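Local structure of uncharacterized protein (Legionella pneumophila subsp. pneumophila str. Philadelphia 1, 4EZI) at residues Tyr79-Arg84 with Pro116-Leu121; Val132-Leu137 with Gly171-Ile176; Thr175-Glu180 with Phe299-Phe304. The protein is of unknown function but has the alpha/beta-hydrolase fold and may act as a lipase-like hydrolase. All blocks are in the same frame, centred on the assembly; numbering follows the deposited sequence.

Contact 1 (Tyr79-Arg84 with Pro116-Leu121); sequences YQHGTR and PDYLGL
H81 and Y118 tie together the loops that leave two neighbouring parallel strands, 74-80 and 112-116, of the alpha/beta-hydrolase sheet. H81-G82 matches the His-Gly sequence that follows this strand in many lipases, where it lies in the oxyanion-hole region; a similar role here is inferred.

Hydrogen bonds hold both imidazole nitrogens. NE2 of H81 donates to the backbone O of D117 at 2.7 Å, nearly straight at 167°, yet it meets that oxygen from well above the carbonyl plane. ND1 of H81 donates to O of G82 at 2.6 Å. Both acceptors lie close to the imidazole plane, and together the two bonds fix its rotation. The hydroxyl of Y118 reaches back to the carbonyl of H81, with OH to O at 2.7 Å and in the carbonyl plane on a lone pair; it also bonds S174 OG of helix 170-185.

Aromatic packing accompanies these bonds. With chi1 at 70° the imidazole of H81 is brought over one face of Y118, the two side chains running past each other in opposite senses. The planes are inclined at 37°, and H81 CE1 comes 3.3 Å from Y118 CD2. On the other imidazole face lies NH1 of R84, itself bonded to the carbonyl of D89.

Van der Waals contacts and a water complete the interface. L121 CD1 touches the imidazole edge at CE1, and P116 CD rests 3.4 Å from Y79 O. The water bridges the strand ends, donating to the carbonyl oxygens of Y79 and P116 and accepting from H81 N at 2.9 Å.

Contact 2 (Val132-Leu137 with Gly171-Ile176); sequences VQAETL and GGFSTI
The backbones come closest where the CA atoms of L137 and S174 lie 5.4 Å apart, whereas V132 and F173, at the other end of the contact, are separated by 7.3 Å between CA atoms. F173 bridges that wider end. Its CG is anti to the backbone N (chi1 179°), which carries the ring across to the turn that leads into helix 134-154.

V132 CG1 sits over the middle of the F173 ring, 3.6 Å from the centroid and only 9° off the ring normal, a well-centred CH-pi contact. V132 has a left-handed backbone conformation, and its CG1 branch makes the contact. At the ring edge lie A134 CA, 3.8 Å from F173 CE1, and L137 CD1, which approaches CD1 of F173 at 3.8 Å, crossing at about a right angle. A134 CB adds an apolar contact to F173 CZ at 3.9 Å. F299 is a further aromatic neighbour of F173.

The forked end of L137 packs against the S174 hydroxyl, CD1 and CD2 each 3.5 Å from OG. That oxygen is hydrogen-bonded to Y118 OH and to the E170 carbonyl. No hydrogen bond crosses between the segments; instead N298 binds the turn through V132 O and A134 N, while E170 OE2 receives V132 N.

Next to S174, T175 OG1 donates back one turn to G171 O at 2.7 Å, an oxygen that also takes T175 N. G171 fits the last glycine of a GxSxG sequence; the contact thus joins helix 134-154 to the first turns of the helix that follows a probable nucleophile elbow, the strand-turn-helix motif of alpha/beta hydrolases.

Contact 3 (Thr175-Glu180 with Phe299-Phe304); sequences TIVMFE and FNHYDF
E180 and H301 form the polar centre of this contact. ND1 of H301 donates to E180 OE1 at 2.7 Å, and OE1 accepts on its syn lone pair. The bond is bent, and the oxygen lies somewhat out of the imidazole plane, while carboxylate and ring are almost perpendicular. The proximity of the carboxylate would be expected to favour a protonated imidazole.

The glutamate chain itself packs on F304. With chi1 at -179° the E180 side chain runs on fully extended, laying the methylene groups over one phenyl face: CB is 3.7 Å from the ring centroid and 12° off the normal. Further out, the carboxylate lies roughly stacked on the rim of the same ring, its OE2 3.7 Å from F304 CD1. A water bridges E180 OE2 weakly to D303 N.

Neighbouring side chains hold the two rings in position. V177 CG1 touches a face of the H301 imidazole, 3.6 Å from CG, in a CH-pi contact displaced toward the rim. F304 turns its edge toward the face of F179 in an offset edge-to-face pair, the planes at 81° and the centroids 5.7 Å apart. I176 CG2 fits closely against the loop backbone, 3.0 Å from H301 O, and also meets the edge of F304.

Outward from this shell, A134 of helix 134-154 touches both V177 and H301, and F333 of helix 323-334 packs edge-to-face on F304. A salt bridge from D303 to K335, just past the end of that helix, ties the loop to it. The 299-304 loop, leading from helix 292-299 toward strand 310-314, is thus packed against helix 170-185, whose I176 and F179 in turn reach strand 193-197.

How the contacts relate
Helix 170-185 is common ground: contacts 2 and 3 share T175 and I176, with centres about 8 Å apart, and contact 1 reaches the same helix through its strand end. Q80 NE2 lies 3.1 Å from T175 OG1, probably hydrogen-bonded, so it touches both other contacts. Between contacts 2 and 3, A134 CB packs 3.3 Å from H301 NE2. The helix follows the probable nucleophile elbow carrying S169, which with D318 and H351 has an arrangement consistent with a catalytic triad. Contact 2 is nearest the bound di(hydroxyethyl)ether: about 4 Å from the V132 side chain, compared with about 9 Å for Y118 and 12 Å for V177.

Contact 1 (Tyr79-Arg84 with Pro116-Leu121)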
# COMPACT_ATOMS: atom_id res chain seq x y z
N TYR A 79 -2.51 2.16 7.35
CA TYR A 79 -2.26 0.95 6.62
C TYR A 79 -2.63 1.14 5.13
O TYR A 79 -3.79 1.41 4.82
CB TYR A 79 -3.03 -0.27 7.19
CG TYR A 79 -2.62 -1.53 6.48
CD1 TYR A 79 -3.26 -1.94 5.31
CD2 TYR A 79 -1.53 -2.24 6.92
CE1 TYR A 79 -2.84 -3.07 4.65
CE2 TYR A 79 -1.06 -3.35 6.24
CZ TYR A 79 -1.71 -3.76 5.10
OH TYR A 79 -1.26 -4.87 4.42
N GLN A 80 -1.63 0.93 4.28
CA GLN A 80 -1.73 1.13 2.84
C GLN A 80 -1.85 -0.23 2.14
O GLN A 80 -0.93 -1.06 2.17
CB GLN A 80 -0.49 1.86 2.37
CG GLN A 80 -0.44 3.33 2.73
CD GLN A 80 -0.45 3.61 4.22
OE1 GLN A 80 -1.41 4.18 4.71
NE2 GLN A 80 0.62 3.23 4.93
N HIS A 81 -2.99 -0.46 1.51
CA HIS A 81 -3.31 -1.75 0.91
C HIS A 81 -2.50 -2.08 -0.34
O HIS A 81 -1.93 -1.20 -0.99
CB HIS A 81 -4.82 -1.87 0.63
CG HIS A 81 -5.32 -0.99 -0.48
ND1 HIS A 81 -5.10 -1.29 -1.81
CD2 HIS A 81 -6.12 0.10 -0.47
CE1 HIS A 81 -5.68 -0.37 -2.57
NE2 HIS A 81 -6.33 0.47 -1.78
N GLY A 82 -2.51 -3.36 -0.71
CA GLY A 82 -1.83 -3.83 -1.89
C GLY A 82 -2.61 -3.63 -3.18
O GLY A 82 -3.61 -2.91 -3.22
N THR A 83 -2.16 -4.23 -4.25
CA THR A 83 -2.75 -3.98 -5.57
C THR A 83 -4.20 -4.41 -5.58
O THR A 83 -4.52 -5.55 -5.24
CB THR A 83 -2.02 -4.79 -6.65
OG1 THR A 83 -0.65 -4.42 -6.68
CG2 THR A 83 -2.65 -4.59 -8.03
N ARG A 84 -5.07 -3.49 -6.01
CA ARG A 84 -6.46 -3.78 -6.23
C ARG A 84 -6.82 -3.32 -7.63
O ARG A 84 -6.57 -2.18 -8.00
CB ARG A 84 -7.35 -3.09 -5.19
CG ARG A 84 -6.99 -3.45 -3.76
CD ARG A 84 -7.28 -4.88 -3.38
NE ARG A 84 -6.68 -5.24 -2.08
CZ ARG A 84 -7.11 -4.85 -0.88
NH1 ARG A 84 -8.18 -4.09 -0.72
NH2 ARG A 84 -6.43 -5.23 0.20
N PRO A 116 -6.46 4.27 3.55
CA PRO A 116 -6.90 4.95 2.33
C PRO A 116 -7.33 3.94 1.26
O PRO A 116 -6.74 2.87 1.14
CB PRO A 116 -5.66 5.70 1.86
CG PRO A 116 -4.51 4.91 2.44
CD PRO A 116 -5.01 4.43 3.78
N ASP A 117 -8.29 4.33 0.41
CA ASP A 117 -8.63 3.51 -0.74
C ASP A 117 -7.66 3.67 -1.90
O ASP A 117 -7.49 2.75 -2.70
CB ASP A 117 -10.05 3.82 -1.26
CG ASP A 117 -11.15 3.39 -0.33
OD1 ASP A 117 -10.93 2.55 0.57
OD2 ASP A 117 -12.28 3.89 -0.52
N TYR A 118 -7.07 4.86 -2.01
CA TYR A 118 -6.25 5.37 -3.12
C TYR A 118 -7.13 6.02 -4.21
O TYR A 118 -8.32 5.74 -4.34
CB TYR A 118 -5.36 4.34 -3.81
CG TYR A 118 -4.38 3.59 -2.97
CD1 TYR A 118 -3.76 4.13 -1.87
CD2 TYR A 118 -4.00 2.32 -3.36
CE1 TYR A 118 -2.83 3.41 -1.15
CE2 TYR A 118 -3.05 1.61 -2.66
CZ TYR A 118 -2.45 2.15 -1.54
OH TYR A 118 -1.48 1.44 -0.84
N LEU A 119 -6.51 6.89 -4.99
CA LEU A 119 -7.18 7.50 -6.13
C LEU A 119 -7.60 6.46 -7.15
O LEU A 119 -6.96 5.42 -7.34
CB LEU A 119 -6.24 8.51 -6.79
CG LEU A 119 -5.79 9.68 -5.93
CD1 LEU A 119 -4.97 10.64 -6.79
CD2 LEU A 119 -6.95 10.39 -5.26
N GLY A 120 -8.72 6.74 -7.82
CA GLY A 120 -9.26 5.87 -8.84
C GLY A 120 -10.01 4.67 -8.30
O GLY A 120 -10.49 3.85 -9.09
N LEU A 121 -10.12 4.55 -6.99
CA LEU A 121 -10.78 3.42 -6.34
C LEU A 121 -11.78 3.96 -5.33
O LEU A 121 -11.81 5.15 -5.02
CB LEU A 121 -9.77 2.50 -5.68
CG LEU A 121 -8.69 1.94 -6.60
CD1 LEU A 121 -7.61 1.25 -5.77
CD2 LEU A 121 -9.24 0.99 -7.66
O HOH W 1 -5.26 1.05 2.52

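Contact 2 (Val132-Leu137 with Gly171-Ile176)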
# COMPACT_ATOMS: atom_id res chain seq x y z
N VAL A 132 1.22 2.45 -8.48
CA VAL A 132 2.66 2.55 -8.16
C VAL A 132 3.22 3.88 -8.68
O VAL A 132 4.35 3.93 -9.17
CB VAL A 132 3.51 1.31 -8.60
CG1 VAL A 132 4.76 1.22 -7.70
CG2 VAL A 132 2.71 0.03 -8.53
N GLN A 133 2.44 4.95 -8.50
CA GLN A 133 2.85 6.32 -8.79
C GLN A 133 3.11 7.03 -7.47
O GLN A 133 2.19 7.30 -6.69
CB GLN A 133 1.82 7.04 -9.66
CG GLN A 133 1.74 6.43 -11.08
CD GLN A 133 0.76 7.12 -12.02
OE1 GLN A 133 0.51 8.32 -11.89
NE2 GLN A 133 0.19 6.37 -12.95
N ALA A 134 4.40 7.26 -7.19
CA ALA A 134 4.83 7.71 -5.89
C ALA A 134 4.16 9.00 -5.44
O ALA A 134 3.74 9.11 -4.29
CB ALA A 134 6.35 7.91 -5.89
N GLU A 135 4.06 9.99 -6.32
CA GLU A 135 3.60 11.30 -5.87
C GLU A 135 2.22 11.25 -5.22
O GLU A 135 2.01 11.82 -4.15
CB GLU A 135 3.58 12.24 -7.06
CG GLU A 135 3.05 13.64 -6.80
CD GLU A 135 3.77 14.41 -5.71
OE1 GLU A 135 5.02 14.29 -5.61
OE2 GLU A 135 3.08 15.17 -4.96
N THR A 136 1.27 10.61 -5.91
CA THR A 136 -0.10 10.56 -5.44
C THR A 136 -0.35 9.44 -4.44
O THR A 136 -1.24 9.58 -3.60
CB THR A 136 -1.13 10.55 -6.57
OG1 THR A 136 -0.86 9.47 -7.46
CG2 THR A 136 -1.19 11.88 -7.31
N LEU A 137 0.38 8.33 -4.48
CA LEU A 137 0.25 7.37 -3.39
C LEU A 137 0.64 8.04 -2.07
O LEU A 137 -0.03 7.90 -1.05
CB LEU A 137 1.07 6.12 -3.64
CG LEU A 137 0.52 5.15 -4.68
CD1 LEU A 137 1.52 4.04 -4.99
CD2 LEU A 137 -0.85 4.56 -4.28
N GLY A 171 1.23 -1.34 -1.43
CA GLY A 171 1.16 -0.59 -0.19
C GLY A 171 2.42 -0.48 0.61
O GLY A 171 2.55 0.44 1.41
N GLY A 172 3.34 -1.42 0.39
CA GLY A 172 4.67 -1.26 0.96
C GLY A 172 5.38 -0.08 0.32
O GLY A 172 6.04 0.71 0.99
N PHE A 173 5.25 0.02 -1.01
CA PHE A 173 5.75 1.18 -1.73
C PHE A 173 5.04 2.46 -1.26
O PHE A 173 5.69 3.46 -0.97
CB PHE A 173 5.58 0.91 -3.23
CG PHE A 173 6.02 2.03 -4.14
CD1 PHE A 173 5.17 3.05 -4.51
CD2 PHE A 173 7.30 2.02 -4.67
CE1 PHE A 173 5.58 4.04 -5.39
CE2 PHE A 173 7.70 3.00 -5.55
CZ PHE A 173 6.86 4.02 -5.89
N SER A 174 3.72 2.43 -1.15
CA SER A 174 3.00 3.60 -0.66
C SER A 174 3.50 4.04 0.71
O SER A 174 3.61 5.23 0.98
CB SER A 174 1.52 3.27 -0.54
OG SER A 174 0.98 2.86 -1.77
N THR A 175 3.76 3.07 1.58
CA THR A 175 4.23 3.35 2.92
C THR A 175 5.58 4.07 2.90
O THR A 175 5.78 5.07 3.62
CB THR A 175 4.31 2.05 3.74
OG1 THR A 175 3.01 1.51 3.90
CG2 THR A 175 4.94 2.25 5.11
N ILE A 176 6.51 3.58 2.08
CA ILE A 176 7.82 4.21 1.98
C ILE A 176 7.72 5.64 1.43
O ILE A 176 8.35 6.55 1.98
CB ILE A 176 8.75 3.35 1.11
CG1 ILE A 176 9.22 2.11 1.86
CG2 ILE A 176 9.96 4.17 0.57
CD1 ILE A 176 10.33 2.44 2.95

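Contact 3 (Thr175-Glu180 with Phe299-Phe304)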
# COMPACT_ATOMS: atom_id res chain seq x y z
N THR A 175 3.76 3.07 1.58
CA THR A 175 4.23 3.35 2.92
C THR A 175 5.58 4.07 2.90
O THR A 175 5.78 5.07 3.62
CB THR A 175 4.31 2.05 3.74
OG1 THR A 175 3.01 1.51 3.90
CG2 THR A 175 4.94 2.25 5.11
N ILE A 176 6.51 3.58 2.08
CA ILE A 176 7.82 4.21 1.98
C ILE A 176 7.72 5.64 1.43
O ILE A 176 8.35 6.55 1.98
CB ILE A 176 8.75 3.35 1.11
CG1 ILE A 176 9.22 2.11 1.86
CG2 ILE A 176 9.96 4.17 0.57
CD1 ILE A 176 10.33 2.44 2.95
N VAL A 177 6.92 5.85 0.39
CA VAL A 177 6.82 7.20 -0.19
C VAL A 177 6.04 8.16 0.73
O VAL A 177 6.37 9.35 0.82
CB VAL A 177 6.32 7.19 -1.66
CG1 VAL A 177 7.30 6.40 -2.53
CG2 VAL A 177 4.87 6.68 -1.79
N MSE A 178 5.06 7.63 1.46
CA MSE A 178 4.37 8.40 2.49
C MSE A 178 5.36 8.84 3.57
O MSE A 178 5.36 10.00 3.99
CB MSE A 178 3.27 7.53 3.10
CG MSE A 178 2.52 8.19 4.23
SE MSE A 178 1.26 6.96 5.00
CE MSE A 178 0.38 8.27 6.10
N PHE A 179 6.16 7.90 4.05
CA PHE A 179 7.19 8.18 5.07
C PHE A 179 8.15 9.28 4.61
O PHE A 179 8.41 10.26 5.33
CB PHE A 179 7.91 6.88 5.32
CG PHE A 179 8.96 6.88 6.42
CD1 PHE A 179 8.95 7.75 7.52
CD2 PHE A 179 9.95 5.93 6.35
CE1 PHE A 179 9.92 7.63 8.52
CE2 PHE A 179 10.89 5.79 7.36
CZ PHE A 179 10.87 6.66 8.43
N GLU A 180 8.65 9.16 3.37
CA GLU A 180 9.55 10.13 2.81
C GLU A 180 8.92 11.51 2.78
O GLU A 180 9.56 12.51 3.15
CB GLU A 180 9.99 9.68 1.40
CG GLU A 180 10.95 10.60 0.73
CD GLU A 180 11.34 10.14 -0.64
OE1 GLU A 180 10.47 9.56 -1.33
OE2 GLU A 180 12.50 10.38 -1.04
N PHE A 299 10.06 5.58 -9.32
CA PHE A 299 10.12 4.31 -8.63
C PHE A 299 11.05 4.27 -7.45
O PHE A 299 10.80 3.51 -6.53
CB PHE A 299 10.49 3.17 -9.59
CG PHE A 299 9.75 1.90 -9.33
CD1 PHE A 299 8.47 1.72 -9.83
CD2 PHE A 299 10.31 0.88 -8.60
CE1 PHE A 299 7.79 0.54 -9.61
CE2 PHE A 299 9.62 -0.29 -8.37
CZ PHE A 299 8.36 -0.46 -8.88
N ASN A 300 12.16 5.01 -7.51
CA ASN A 300 13.30 4.80 -6.58
C ASN A 300 13.22 5.71 -5.37
O ASN A 300 13.48 6.90 -5.46
CB ASN A 300 14.62 4.98 -7.32
CG ASN A 300 14.86 3.89 -8.36
OD1 ASN A 300 14.19 2.86 -8.36
ND2 ASN A 300 15.85 4.11 -9.24
N HIS A 301 12.81 5.13 -4.25
CA HIS A 301 12.61 5.85 -3.00
C HIS A 301 13.19 5.06 -1.84
O HIS A 301 12.52 4.70 -0.90
CB HIS A 301 11.12 6.13 -2.80
CG HIS A 301 10.54 7.02 -3.85
ND1 HIS A 301 10.54 8.39 -3.75
CD2 HIS A 301 9.97 6.73 -5.05
CE1 HIS A 301 10.01 8.92 -4.84
NE2 HIS A 301 9.67 7.93 -5.65
N TYR A 302 14.48 4.81 -1.92
CA TYR A 302 15.16 4.08 -0.87
C TYR A 302 16.46 4.77 -0.47
O TYR A 302 17.32 4.13 0.11
CB TYR A 302 15.40 2.63 -1.29
CG TYR A 302 16.06 2.48 -2.64
CD1 TYR A 302 17.43 2.55 -2.74
CD2 TYR A 302 15.32 2.31 -3.81
CE1 TYR A 302 18.08 2.46 -3.98
CE2 TYR A 302 15.96 2.21 -5.05
CZ TYR A 302 17.34 2.29 -5.12
OH TYR A 302 18.00 2.20 -6.34
N ASP A 303 16.53 6.07 -0.72
CA ASP A 303 17.74 6.85 -0.43
C ASP A 303 17.42 8.17 0.23
O ASP A 303 17.80 9.24 -0.24
CB ASP A 303 18.52 7.08 -1.73
CG ASP A 303 19.93 7.61 -1.49
OD1 ASP A 303 20.52 7.32 -0.42
OD2 ASP A 303 20.45 8.32 -2.39
N PHE A 304 16.69 8.09 1.33
CA PHE A 304 16.40 9.24 2.18
C PHE A 304 16.63 8.83 3.62
O PHE A 304 16.65 7.65 3.95
CB PHE A 304 14.97 9.75 1.98
CG PHE A 304 13.89 8.76 2.37
CD1 PHE A 304 13.41 7.85 1.45
CD2 PHE A 304 13.34 8.77 3.66
CE1 PHE A 304 12.40 6.95 1.80
CE2 PHE A 304 12.34 7.87 4.01
CZ PHE A 304 11.87 6.97 3.07
O HOH W 2 14.87 8.30 -1.99